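Local atomic coordinates of GphF (Cystobacter violaceus, PDB entry 6MFC), a protein that probably acts as a GNAT-like decarboxylase that helps initiate polyketide biosynthesis by decarboxylating an acyl substrate. Residues H26-A31 and G68-L73; R60-E65 and A81-R86; S153-Y158 and L166-Y171; G195-G200 and D209-I214. All coordinates share one frame; numbering follows the deposited sequence.

Contact 1 (H26-A31 and G68-L73); sequences HRIRHA and GCWVLL
R29 and V71 exchange two backbone hydrogen bonds, V71 N to R29 O at 2.8 Å and R29 N to V71 O at 3.2 Å, which sets an antiparallel ladder; the short strand axes run at 154°. L73 N to R27 O, 2.8 Å, extends it, while the return bond from R27 N is weak. At the far end of the strand, C69 O accepts twice: A31 N (2.8 Å from C69 O) and H30 ND1 (3.2 Å from C69 O) approach from opposite faces of that carbonyl, and C69 O lies in the plane of the H30 ring, at its edge.

Aromatic contact follows from the same placement. With CG beside its backbone N (chi1 -81°), the H30 ring runs alongside W70 and sets ND1 over one indole face, the ring planes 33° apart in an oblique pair.

Apolar packing differs on the two faces. I28 CG1 meets L72 CD1 at 3.6 Å, and both residues face L132 of helix 128-140. On the R29 and V71 face, V71 CG2 sits over the centre of the R29 guanidinium, whose NH2 is salt-bridged to D35.

The chemistry implies a strand joined by a main-chain ladder, greasy toward the helix and with arginines over aliphatic V71 and L73 on the other face, H30 being fixed in rotation by its bond to C69 O.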
loop_
_atom_site.group_PDB
_atom_site.type_symbol
_atom_site.label_atom_id
_atom_site.label_comp_id
_atom_site.label_asym_id
_atom_site.label_seq_id
_atom_site.Cartn_x
_atom_site.Cartn_y
_atom_site.Cartn_z
ATOM N N HIS A 26 8.520 -13.382 15.813
ATOM C CA HIS A 26 8.478 -12.313 14.821
ATOM C C HIS A 26 9.723 -11.437 14.914
ATOM O O HIS A 26 10.280 -11.246 15.996
ATOM C CB HIS A 26 7.223 -11.458 15.004
ATOM C CG HIS A 26 7.321 -10.479 16.133
ATOM N ND1 HIS A 26 7.690 -10.848 17.407
ATOM C CD2 HIS A 26 7.101 -9.144 16.177
ATOM C CE1 HIS A 26 7.694 -9.783 18.189
ATOM N NE2 HIS A 26 7.340 -8.736 17.467
ATOM N N ARG A 27 10.157 -10.911 13.771
ATOM C CA ARG A 27 11.282 -9.987 13.724
ATOM C C ARG A 27 11.144 -9.107 12.492
ATOM O O ARG A 27 10.970 -9.616 11.381
ATOM C CB ARG A 27 12.622 -10.729 13.699
ATOM C CG ARG A 27 13.806 -9.834 13.362
ATOM C CD ARG A 27 15.134 -10.526 13.620
ATOM N NE ARG A 27 16.262 -9.720 13.158
ATOM C CZ ARG A 27 16.924 -9.940 12.027
ATOM N NH1 ARG A 27 16.578 -10.950 11.241
ATOM N NH2 ARG A 27 17.936 -9.156 11.683
ATOM N N ILE A 28 11.219 -7.795 12.694
ATOM C CA ILE A 28 11.102 -6.818 11.618
ATOM C C ILE A 28 12.451 -6.141 11.435
ATOM O O ILE A 28 13.066 -5.691 12.410
ATOM C CB ILE A 28 9.997 -5.787 11.911
ATOM C CG1 ILE A 28 8.618 -6.438 11.780
ATOM C CG2 ILE A 28 10.120 -4.591 10.981
ATOM C CD1 ILE A 28 7.466 -5.494 12.044
ATOM N N ARG A 29 12.916 -6.079 10.189
ATOM C CA ARG A 29 14.178 -5.439 9.856
ATOM C C ARG A 29 14.040 -4.762 8.501
ATOM O O ARG A 29 13.081 -4.994 7.762
ATOM C CB ARG A 29 15.335 -6.447 9.840
ATOM C CG ARG A 29 15.158 -7.580 8.842
ATOM C CD ARG A 29 16.449 -8.361 8.657
ATOM N NE ARG A 29 16.294 -9.457 7.704
ATOM C CZ ARG A 29 16.397 -9.323 6.386
ATOM N NH1 ARG A 29 16.653 -8.134 5.854
ATOM N NH2 ARG A 29 16.241 -10.377 5.597
ATOM N N HIS A 30 15.015 -3.914 8.176
ATOM C CA HIS A 30 15.012 -3.245 6.883
ATOM C C HIS A 30 15.209 -4.253 5.757
ATOM O O HIS A 30 15.884 -5.275 5.913
ATOM C CB HIS A 30 16.109 -2.181 6.822
ATOM C CG HIS A 30 15.741 -0.891 7.485
ATOM N ND1 HIS A 30 14.577 -0.211 7.195
ATOM C CD2 HIS A 30 16.390 -0.147 8.414
ATOM C CE1 HIS A 30 14.520 0.891 7.923
ATOM N NE2 HIS A 30 15.608 0.953 8.670
ATOM N N ALA A 31 14.605 -3.959 4.611
ATOM C CA ALA A 31 14.789 -4.802 3.442
ATOM C C ALA A 31 16.192 -4.616 2.877
ATOM O O ALA A 31 16.710 -3.497 2.816
ATOM C CB ALA A 31 13.743 -4.478 2.376
ATOM N N GLY A 68 13.420 2.808 4.172
ATOM C CA GLY A 68 11.983 2.985 4.123
ATOM C C GLY A 68 11.262 1.726 3.688
ATOM O O GLY A 68 10.100 1.775 3.277
ATOM N N CYS A 69 11.948 0.589 3.771
ATOM C CA CYS A 69 11.374 -0.705 3.430
ATOM C C CYS A 69 11.710 -1.695 4.533
ATOM O O CYS A 69 12.854 -1.745 4.998
ATOM C CB CYS A 69 11.897 -1.205 2.078
ATOM S SG CYS A 69 11.486 -0.129 0.678
ATOM N N TRP A 70 10.716 -2.474 4.957
ATOM C CA TRP A 70 10.886 -3.442 6.028
ATOM C C TRP A 70 10.345 -4.800 5.608
ATOM O O TRP A 70 9.458 -4.901 4.756
ATOM C CB TRP A 70 10.178 -3.000 7.315
ATOM C CG TRP A 70 10.732 -1.751 7.912
ATOM C CD1 TRP A 70 11.648 -1.659 8.919
ATOM C CD2 TRP A 70 10.401 -0.408 7.545
ATOM N NE1 TRP A 70 11.910 -0.341 9.201
ATOM C CE2 TRP A 70 11.157 0.447 8.372
ATOM C CE3 TRP A 70 9.539 0.155 6.599
ATOM C CZ2 TRP A 70 11.078 1.835 8.278
ATOM C CZ3 TRP A 70 9.462 1.532 6.509
ATOM C CH2 TRP A 70 10.226 2.356 7.342
ATOM N N VAL A 71 10.888 -5.845 6.225
ATOM C CA VAL A 71 10.400 -7.204 6.056
ATOM C C VAL A 71 10.035 -7.755 7.426
ATOM O O VAL A 71 10.624 -7.381 8.446
ATOM C CB VAL A 71 11.432 -8.116 5.358
ATOM C CG1 VAL A 71 11.672 -7.653 3.930
ATOM C CG2 VAL A 71 12.736 -8.139 6.141
ATOM N N LEU A 72 9.043 -8.640 7.446
ATOM C CA LEU A 72 8.630 -9.332 8.657
ATOM C C LEU A 72 8.991 -10.805 8.530
ATOM O O LEU A 72 8.630 -11.454 7.544
ATOM C CB LEU A 72 7.129 -9.165 8.906
ATOM C CG LEU A 72 6.523 -9.967 10.062
ATOM C CD1 LEU A 72 7.317 -9.777 11.345
ATOM C CD2 LEU A 72 5.078 -9.565 10.273
ATOM N N LEU A 73 9.704 -11.323 9.526
ATOM C CA LEU A 73 10.198 -12.691 9.506
ATOM C C LEU A 73 9.370 -13.562 10.440
ATOM O O LEU A 73 9.181 -13.222 11.612
ATOM C CB LEU A 73 11.671 -12.743 9.914
ATOM C CG LEU A 73 12.649 -11.961 9.038
ATOM C CD1 LEU A 73 14.070 -12.190 9.508
ATOM C CD2 LEU A 73 12.492 -12.364 7.588
#

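Contact 2 (R60-E65 and A81-R86); sequences RRVTTE and ATYAQR
R61 lies across Y83, its extended chain passing the ring at about a right angle. Taken from its root, R61 CB is 3.8 Å from Y83 CD1. CG is placed beside the backbone N (chi1 -58°), which lets CD settle above the root of the ring, 3.6 Å from Y83 CG. NE turns to another partner, a salt bridge with E57. CZ stands over the ring face, 4.9 Å from the Y83 centroid and 25° off the normal, a cation-pi geometry; yet the guanidinium plane is turned steeply to the ring, presenting an edge, and NH1 comes 3.4 Å from Y83 CD2. V62 CG2 touches the same ring at its edge, near CE1.

Two polar links flank this. R60 NH2 donates to Q85 OE1 at 3.2 Å from above the amide plane, and Q85 NE2 is in turn bonded to L101 O and Q113. Further along, R86 N donates to E65 OE1 at 3.2 Å, reaching it from above the carboxylate plane.

The short axes of helix residues 60-64 and strand residues 81-86 approach to 8.3 Å at 55°. L39 of helix 36-46 adjoins V62 and Y83, while L115 of the adjacent strand 111-119 touches R60 and R61.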
loop_
_atom_site.group_PDB
_atom_site.type_symbol
_atom_site.label_atom_id
_atom_site.label_comp_id
_atom_site.label_asym_id
_atom_site.label_seq_id
_atom_site.Cartn_x
_atom_site.Cartn_y
_atom_site.Cartn_z
ATOM N N ARG A 60 13.978 -1.621 -7.348
ATOM C CA ARG A 60 13.969 -0.164 -7.420
ATOM C C ARG A 60 13.522 0.454 -6.102
ATOM O O ARG A 60 14.050 1.488 -5.682
ATOM C CB ARG A 60 13.059 0.298 -8.557
ATOM C CG ARG A 60 13.194 1.774 -8.889
ATOM C CD ARG A 60 11.856 2.402 -9.250
ATOM N NE ARG A 60 10.967 2.515 -8.096
ATOM C CZ ARG A 60 11.078 3.453 -7.157
ATOM N NH1 ARG A 60 12.048 4.355 -7.230
ATOM N NH2 ARG A 60 10.226 3.486 -6.141
ATOM N N ARG A 61 12.546 -0.167 -5.433
ATOM C CA ARG A 61 12.041 0.381 -4.176
ATOM C C ARG A 61 13.072 0.250 -3.060
ATOM O O ARG A 61 13.348 1.216 -2.339
ATOM C CB ARG A 61 10.745 -0.324 -3.781
ATOM C CG ARG A 61 9.641 -0.237 -4.816
ATOM C CD ARG A 61 8.453 -1.086 -4.407
ATOM N NE ARG A 61 7.435 -1.133 -5.451
ATOM C CZ ARG A 61 6.310 -1.835 -5.361
ATOM N NH1 ARG A 61 6.060 -2.551 -4.274
ATOM N NH2 ARG A 61 5.437 -1.823 -6.359
ATOM N N VAL A 62 13.644 -0.945 -2.899
ATOM C CA VAL A 62 14.550 -1.192 -1.783
ATOM C C VAL A 62 15.811 -0.346 -1.908
ATOM O O VAL A 62 16.341 0.148 -0.906
ATOM C CB VAL A 62 14.877 -2.693 -1.687
ATOM C CG1 VAL A 62 15.891 -2.954 -0.586
ATOM C CG2 VAL A 62 13.604 -3.491 -1.446
ATOM N N THR A 63 16.303 -0.150 -3.131
ATOM C CA THR A 63 17.533 0.607 -3.324
ATOM C C THR A 63 17.310 2.114 -3.361
ATOM O O THR A 63 18.253 2.870 -3.101
ATOM C CB THR A 63 18.224 0.156 -4.609
ATOM O OG1 THR A 63 17.371 0.415 -5.732
ATOM C CG2 THR A 63 18.532 -1.334 -4.544
ATOM N N THR A 64 16.095 2.572 -3.667
ATOM C CA THR A 64 15.837 4.009 -3.708
ATOM C C THR A 64 15.620 4.573 -2.309
ATOM O O THR A 64 16.195 5.608 -1.952
ATOM C CB THR A 64 14.628 4.306 -4.596
ATOM O OG1 THR A 64 14.887 3.831 -5.924
ATOM C CG2 THR A 64 14.344 5.799 -4.639
ATOM N N GLU A 65 14.790 3.908 -1.504
ATOM C CA GLU A 65 14.539 4.281 -0.114
ATOM C C GLU A 65 14.985 3.112 0.757
ATOM O O GLU A 65 14.152 2.314 1.215
ATOM C CB GLU A 65 13.066 4.618 0.116
ATOM C CG GLU A 65 12.791 5.414 1.380
ATOM C CD GLU A 65 12.905 6.910 1.163
ATOM O OE1 GLU A 65 12.562 7.379 0.055
ATOM O OE2 GLU A 65 13.337 7.619 2.095
ATOM N N ALA A 81 6.144 -7.744 3.856
ATOM C CA ALA A 81 7.024 -6.742 3.271
ATOM C C ALA A 81 6.264 -5.440 3.067
ATOM O O ALA A 81 5.119 -5.445 2.605
ATOM C CB ALA A 81 7.605 -7.220 1.934
ATOM N N THR A 82 6.908 -4.326 3.412
ATOM C CA THR A 82 6.341 -2.998 3.226
ATOM C C THR A 82 7.348 -2.118 2.502
ATOM O O THR A 82 8.519 -2.060 2.888
ATOM C CB THR A 82 5.955 -2.364 4.566
ATOM O OG1 THR A 82 4.839 -3.067 5.123
ATOM C CG2 THR A 82 5.582 -0.907 4.371
ATOM N N TYR A 83 6.890 -1.437 1.455
ATOM C CA TYR A 83 7.713 -0.515 0.688
ATOM C C TYR A 83 7.180 0.902 0.848
ATOM O O TYR A 83 5.970 1.115 0.968
ATOM C CB TYR A 83 7.735 -0.894 -0.792
ATOM C CG TYR A 83 8.027 -2.354 -1.043
ATOM C CD1 TYR A 83 9.330 -2.804 -1.202
ATOM C CD2 TYR A 83 6.998 -3.282 -1.126
ATOM C CE1 TYR A 83 9.601 -4.139 -1.436
ATOM C CE2 TYR A 83 7.259 -4.619 -1.359
ATOM C CZ TYR A 83 8.562 -5.044 -1.514
ATOM O OH TYR A 83 8.827 -6.375 -1.745
ATOM N N ALA A 84 8.091 1.872 0.844
ATOM C CA ALA A 84 7.693 3.262 0.999
ATOM C C ALA A 84 8.776 4.170 0.438
ATOM O O ALA A 84 9.956 3.813 0.416
ATOM C CB ALA A 84 7.418 3.608 2.467
ATOM N N GLN A 85 8.355 5.346 -0.020
ATOM C CA GLN A 85 9.274 6.386 -0.454
ATOM C C GLN A 85 8.737 7.731 0.010
ATOM O O GLN A 85 7.537 7.899 0.238
ATOM C CB GLN A 85 9.475 6.389 -1.976
ATOM C CG GLN A 85 8.275 6.859 -2.781
ATOM C CD GLN A 85 8.519 6.792 -4.277
ATOM O OE1 GLN A 85 9.544 6.282 -4.729
ATOM N NE2 GLN A 85 7.574 7.310 -5.056
ATOM N N ARG A 86 9.647 8.688 0.157
ATOM C CA ARG A 86 9.309 10.012 0.660
ATOM C C ARG A 86 8.993 10.928 -0.517
ATOM O O ARG A 86 9.828 11.106 -1.411
ATOM C CB ARG A 86 10.459 10.570 1.496
ATOM C CG ARG A 86 10.103 11.780 2.337
ATOM C CD ARG A 86 11.155 12.012 3.408
ATOM N NE ARG A 86 10.787 13.088 4.322
ATOM C CZ ARG A 86 11.406 13.332 5.472
ATOM N NH1 ARG A 86 12.424 12.573 5.854
ATOM N NH2 ARG A 86 11.006 14.332 6.244
#

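Contact 3 (S153-Y158 and L166-Y171); sequences SRCGDY and LGYEDY
Y158 and Y168 both carry CG anti to the backbone N (chi1 174° in Y158), and Y171 adopts the same first torsion; the choice swings the Y158 ring away from its loop into the angle between the two helical tyrosines. Y168 directs its edge at one face of Y158, with CD1 over the ring centre. Centroids 5.1 Å apart and planes 83° apart make this a T-shaped pair.

Y171 meets Y158 differently. The two side chains slide past each other in opposite directions, Y158 CD1 lying 3.4 Å from Y171 CD2. Y171 CG and CD2 lie at the edge of the Y158 ring, near its plane; the ring planes are 37° apart, an oblique pair. C155 contributes sulfur to both helical rings: SG is 4.0 Å from Y168 CE1 and 3.9 Å from Y171 CE2, oblique to each.

The hydroxyls of Y168 and Y171 are held by outside partners. Y168 OH is hydrogen-bonded to N208 OD1, which also takes C155 N, and Y171 OH is hydrogen-bonded to D181 OD2, which also takes D157 N. At the helix start, N-cap residue G167 accepts Y171 N through its carbonyl O at 2.9 Å.

The chemistry is therefore that of an aromatic cluster with polar margins: carbon and sulfur fill its middle, while N208 and D181 each link a tyrosine hydroxyl to the loop backbone and so probably help to orient the cluster.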
loop_
_atom_site.group_PDB
_atom_site.type_symbol
_atom_site.label_atom_id
_atom_site.label_comp_id
_atom_site.label_asym_id
_atom_site.label_seq_id
_atom_site.Cartn_x
_atom_site.Cartn_y
_atom_site.Cartn_z
ATOM N N SER A 153 -4.759 3.027 -2.143
ATOM C CA SER A 153 -5.299 1.715 -1.822
ATOM C C SER A 153 -6.199 1.237 -2.963
ATOM O O SER A 153 -6.211 1.802 -4.059
ATOM C CB SER A 153 -6.037 1.762 -0.487
ATOM O OG SER A 153 -6.583 0.498 -0.157
ATOM N N ARG A 154 -6.969 0.180 -2.712
ATOM C CA ARG A 154 -7.844 -0.396 -3.722
ATOM C C ARG A 154 -8.987 -1.118 -3.018
ATOM O O ARG A 154 -9.025 -1.214 -1.787
ATOM C CB ARG A 154 -7.065 -1.331 -4.654
ATOM C CG ARG A 154 -6.354 -2.471 -3.942
ATOM C CD ARG A 154 -5.589 -3.348 -4.921
ATOM N NE ARG A 154 -6.456 -3.897 -5.961
ATOM C CZ ARG A 154 -7.110 -5.049 -5.857
ATOM N NH1 ARG A 154 -6.997 -5.782 -4.758
ATOM N NH2 ARG A 154 -7.876 -5.470 -6.854
ATOM N N CYS A 155 -9.928 -1.622 -3.810
ATOM C CA CYS A 155 -11.085 -2.346 -3.303
ATOM C C CYS A 155 -10.997 -3.802 -3.738
ATOM O O CYS A 155 -10.725 -4.090 -4.908
ATOM C CB CYS A 155 -12.390 -1.717 -3.798
ATOM S SG CYS A 155 -12.733 -0.087 -3.101
ATOM N N GLY A 156 -11.230 -4.713 -2.795
ATOM C CA GLY A 156 -11.114 -6.130 -3.069
ATOM C C GLY A 156 -12.417 -6.805 -3.447
ATOM O O GLY A 156 -12.406 -7.897 -4.021
ATOM N N ASP A 157 -13.547 -6.173 -3.133
ATOM C CA ASP A 157 -14.866 -6.736 -3.400
ATOM C C ASP A 157 -15.786 -5.682 -4.004
ATOM O O ASP A 157 -16.923 -5.485 -3.570
ATOM C CB ASP A 157 -15.472 -7.322 -2.128
ATOM C CG ASP A 157 -16.690 -8.184 -2.403
ATOM O OD1 ASP A 157 -16.904 -8.560 -3.574
ATOM O OD2 ASP A 157 -17.435 -8.479 -1.446
ATOM N N TYR A 158 -15.297 -4.977 -5.020
ATOM C CA TYR A 158 -16.143 -4.029 -5.734
ATOM C C TYR A 158 -16.988 -4.696 -6.820
ATOM O O TYR A 158 -18.159 -4.323 -6.978
ATOM C CB TYR A 158 -15.318 -2.898 -6.351
ATOM C CG TYR A 158 -16.162 -1.988 -7.215
ATOM C CD1 TYR A 158 -17.173 -1.216 -6.657
ATOM C CD2 TYR A 158 -15.968 -1.918 -8.589
ATOM C CE1 TYR A 158 -17.958 -0.393 -7.436
ATOM C CE2 TYR A 158 -16.750 -1.095 -9.378
ATOM C CZ TYR A 158 -17.743 -0.335 -8.795
ATOM O OH TYR A 158 -18.528 0.488 -9.570
ATOM N N LEU A 166 -24.141 -0.260 -7.929
ATOM C CA LEU A 166 -23.474 0.725 -7.089
ATOM C C LEU A 166 -22.246 1.297 -7.786
ATOM O O LEU A 166 -21.477 0.573 -8.425
ATOM C CB LEU A 166 -23.076 0.094 -5.756
ATOM C CG LEU A 166 -22.481 1.031 -4.705
ATOM C CD1 LEU A 166 -23.416 2.201 -4.449
ATOM C CD2 LEU A 166 -22.204 0.273 -3.416
ATOM N N GLY A 167 -22.068 2.614 -7.663
ATOM C CA GLY A 167 -20.899 3.254 -8.218
ATOM C C GLY A 167 -19.673 3.089 -7.340
ATOM O O GLY A 167 -19.761 2.792 -6.149
ATOM N N TYR A 168 -18.506 3.293 -7.953
ATOM C CA TYR A 168 -17.250 3.112 -7.233
ATOM C C TYR A 168 -17.096 4.142 -6.121
ATOM O O TYR A 168 -16.730 3.793 -4.992
ATOM C CB TYR A 168 -16.075 3.185 -8.208
ATOM C CG TYR A 168 -14.735 2.810 -7.609
ATOM C CD1 TYR A 168 -14.384 1.479 -7.423
ATOM C CD2 TYR A 168 -13.817 3.787 -7.240
ATOM C CE1 TYR A 168 -13.161 1.130 -6.880
ATOM C CE2 TYR A 168 -12.591 3.448 -6.697
ATOM C CZ TYR A 168 -12.268 2.119 -6.518
ATOM O OH TYR A 168 -11.050 1.775 -5.979
ATOM N N GLU A 169 -17.381 5.413 -6.415
ATOM C CA GLU A 169 -17.208 6.459 -5.411
ATOM C C GLU A 169 -18.150 6.261 -4.229
ATOM O O GLU A 169 -17.745 6.424 -3.072
ATOM C CB GLU A 169 -17.416 7.837 -6.040
ATOM C CG GLU A 169 -17.223 8.988 -5.063
ATOM C CD GLU A 169 -17.439 10.348 -5.701
ATOM O OE1 GLU A 169 -17.520 10.419 -6.946
ATOM O OE2 GLU A 169 -17.530 11.347 -4.955
ATOM N N ASP A 170 -19.411 5.910 -4.498
ATOM C CA ASP A 170 -20.345 5.650 -3.408
ATOM C C ASP A 170 -19.928 4.421 -2.608
ATOM O O ASP A 170 -20.023 4.414 -1.375
ATOM C CB ASP A 170 -21.764 5.480 -3.955
ATOM C CG ASP A 170 -22.383 6.792 -4.397
ATOM O OD1 ASP A 170 -22.006 7.848 -3.845
ATOM O OD2 ASP A 170 -23.254 6.767 -5.291
ATOM N N TYR A 171 -19.463 3.373 -3.291
ATOM C CA TYR A 171 -19.003 2.180 -2.589
ATOM C C TYR A 171 -17.769 2.476 -1.749
ATOM O O TYR A 171 -17.655 2.000 -0.613
ATOM C CB TYR A 171 -18.711 1.060 -3.586
ATOM C CG TYR A 171 -18.077 -0.160 -2.960
ATOM C CD1 TYR A 171 -18.741 -0.886 -1.981
ATOM C CD2 TYR A 171 -16.814 -0.590 -3.351
ATOM C CE1 TYR A 171 -18.165 -2.002 -1.404
ATOM C CE2 TYR A 171 -16.232 -1.707 -2.783
ATOM C CZ TYR A 171 -16.912 -2.410 -1.811
ATOM O OH TYR A 171 -16.336 -3.524 -1.241
#

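Contact 4 (G195-G200 and D209-I214); sequences GGIISG and DGAGVI
G196 and I214 meet through the backbone, I214 N donating to G196 O at 2.8 Å; G195 N also points at I214 O, in a bond whose modelled length is doubtfully short. Two residues further along, I198 N reaches G212 O at 2.7 Å, in the carbonyl plane, whereas the return bond from G212 N to I198 O is weak. The short strand segments run at 163°, an antiparallel hairpin arrangement.

Around this ladder the side chains pack on two faces. I198 and I214 cross at about a right angle, their CD1 methyls 3.7 Å apart; in both, CG1 is anti to the carbonyl carbon (chi1 -62° in I214), which sends the long branches toward each other. On the other face I197 CG2 rests 3.8 Å from A211 CB.

Farther out, the glycines shape the chain. G196 has a phi of 130°, a value that a side chain would make hard to reach, and G200 and G210, both with positive phi, lie across from each other, their CA atoms 4.7 Å apart, where the strands give way to loop. D209 is tied to R162 by a salt bridge.

Strand 193-198 is the outermost strand at this end of the sheet. Strand 212-218 separates it from strand 148-153, V213 pairing with S153, and Y168 of helix 168-172 packs on I197, A211 and V213.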
loop_
_atom_site.group_PDB
_atom_site.type_symbol
_atom_site.label_atom_id
_atom_site.label_comp_id
_atom_site.label_asym_id
_atom_site.label_seq_id
_atom_site.Cartn_x
_atom_site.Cartn_y
_atom_site.Cartn_z
ATOM N N GLY A 195 -8.690 10.420 0.663
ATOM C CA GLY A 195 -8.249 11.668 0.075
ATOM C C GLY A 195 -8.602 11.869 -1.380
ATOM O O GLY A 195 -8.141 12.848 -1.982
ATOM N N GLY A 196 -9.393 10.985 -1.975
ATOM C CA GLY A 196 -9.801 11.113 -3.358
ATOM C C GLY A 196 -9.570 9.834 -4.138
ATOM O O GLY A 196 -8.956 8.879 -3.667
ATOM N N ILE A 197 -10.085 9.842 -5.364
ATOM C CA ILE A 197 -9.995 8.709 -6.275
ATOM C C ILE A 197 -9.214 9.140 -7.507
ATOM O O ILE A 197 -9.515 10.180 -8.106
ATOM C CB ILE A 197 -11.388 8.188 -6.668
ATOM C CG1 ILE A 197 -12.218 7.897 -5.417
ATOM C CG2 ILE A 197 -11.268 6.944 -7.529
ATOM C CD1 ILE A 197 -13.652 7.517 -5.711
ATOM N N ILE A 198 -8.219 8.345 -7.883
ATOM C CA ILE A 198 -7.410 8.590 -9.071
ATOM C C ILE A 198 -7.976 7.735 -10.197
ATOM O O ILE A 198 -7.853 6.506 -10.179
ATOM C CB ILE A 198 -5.930 8.270 -8.822
ATOM C CG1 ILE A 198 -5.410 9.037 -7.608
ATOM C CG2 ILE A 198 -5.102 8.595 -10.053
ATOM C CD1 ILE A 198 -4.029 8.609 -7.173
ATOM N N SER A 199 -8.600 8.379 -11.180
ATOM C CA SER A 199 -9.148 7.650 -12.316
ATOM C C SER A 199 -8.021 7.129 -13.198
ATOM O O SER A 199 -7.073 7.858 -13.509
ATOM C CB SER A 199 -10.084 8.548 -13.124
ATOM O OG SER A 199 -11.226 8.909 -12.368
ATOM N N GLY A 200 -8.124 5.864 -13.599
ATOM C CA GLY A 200 -7.102 5.265 -14.440
ATOM C C GLY A 200 -5.756 5.122 -13.769
ATOM O O GLY A 200 -4.729 5.087 -14.455
ATOM N N ASP A 209 -11.981 -0.954 -11.672
ATOM C CA ASP A 209 -12.223 -0.128 -12.856
ATOM C C ASP A 209 -11.034 0.788 -13.129
ATOM O O ASP A 209 -11.185 1.937 -13.551
ATOM C CB ASP A 209 -13.522 0.670 -12.712
ATOM C CG ASP A 209 -14.756 -0.207 -12.805
ATOM O OD1 ASP A 209 -14.862 -1.172 -12.020
ATOM O OD2 ASP A 209 -15.624 0.074 -13.658
ATOM N N GLY A 210 -9.834 0.270 -12.875
ATOM C CA GLY A 210 -8.612 1.024 -13.050
ATOM C C GLY A 210 -8.393 2.145 -12.061
ATOM O O GLY A 210 -7.383 2.849 -12.169
ATOM N N ALA A 211 -9.290 2.333 -11.099
ATOM C CA ALA A 211 -9.195 3.463 -10.194
ATOM C C ALA A 211 -8.253 3.157 -9.033
ATOM O O ALA A 211 -7.780 2.032 -8.852
ATOM C CB ALA A 211 -10.578 3.845 -9.666
ATOM N N GLY A 212 -7.984 4.191 -8.240
ATOM C CA GLY A 212 -7.184 4.063 -7.040
ATOM C C GLY A 212 -7.634 5.035 -5.969
ATOM O O GLY A 212 -7.897 6.207 -6.260
ATOM N N VAL A 213 -7.730 4.569 -4.729
ATOM C CA VAL A 213 -8.257 5.363 -3.626
ATOM C C VAL A 213 -7.091 5.880 -2.794
ATOM O O VAL A 213 -6.269 5.095 -2.308
ATOM C CB VAL A 213 -9.231 4.546 -2.762
ATOM C CG1 VAL A 213 -9.663 5.347 -1.544
ATOM C CG2 VAL A 213 -10.437 4.130 -3.588
ATOM N N ILE A 214 -7.025 7.197 -2.628
ATOM C CA ILE A 214 -5.980 7.821 -1.822
ATOM C C ILE A 214 -6.394 7.778 -0.356
ATOM O O ILE A 214 -7.429 8.335 0.024
ATOM C CB ILE A 214 -5.717 9.263 -2.277
ATOM C CG1 ILE A 214 -5.223 9.289 -3.724
ATOM C CG2 ILE A 214 -4.710 9.937 -1.356
ATOM C CD1 ILE A 214 -4.979 10.683 -4.254
#

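How the contacts relate
Along the chain, contacts 1 and 2 interleave, whereas contacts 3 and 4 follow one after the other. Contacts 1, 2 and 4 all reach one mixed seven-stranded sheet. Contact 1 holds its outermost strand 27-30, contact 4 the other outermost strand 193-198, and their centres lie about 29 Å apart. Contacts 1 and 2, with centres about 12 Å apart, meet where neighbouring strands 70-74 and 77-87 pair. At the far end contacts 3 and 4, about 10 Å apart between centres, touch through S153 and V213 and through Y168 against A211. Contacts 2 and 3 stay separate, about 11 Å between nearest atoms. The sheet thus spans both halves of this GNAT-like fold, with helices packed at each end.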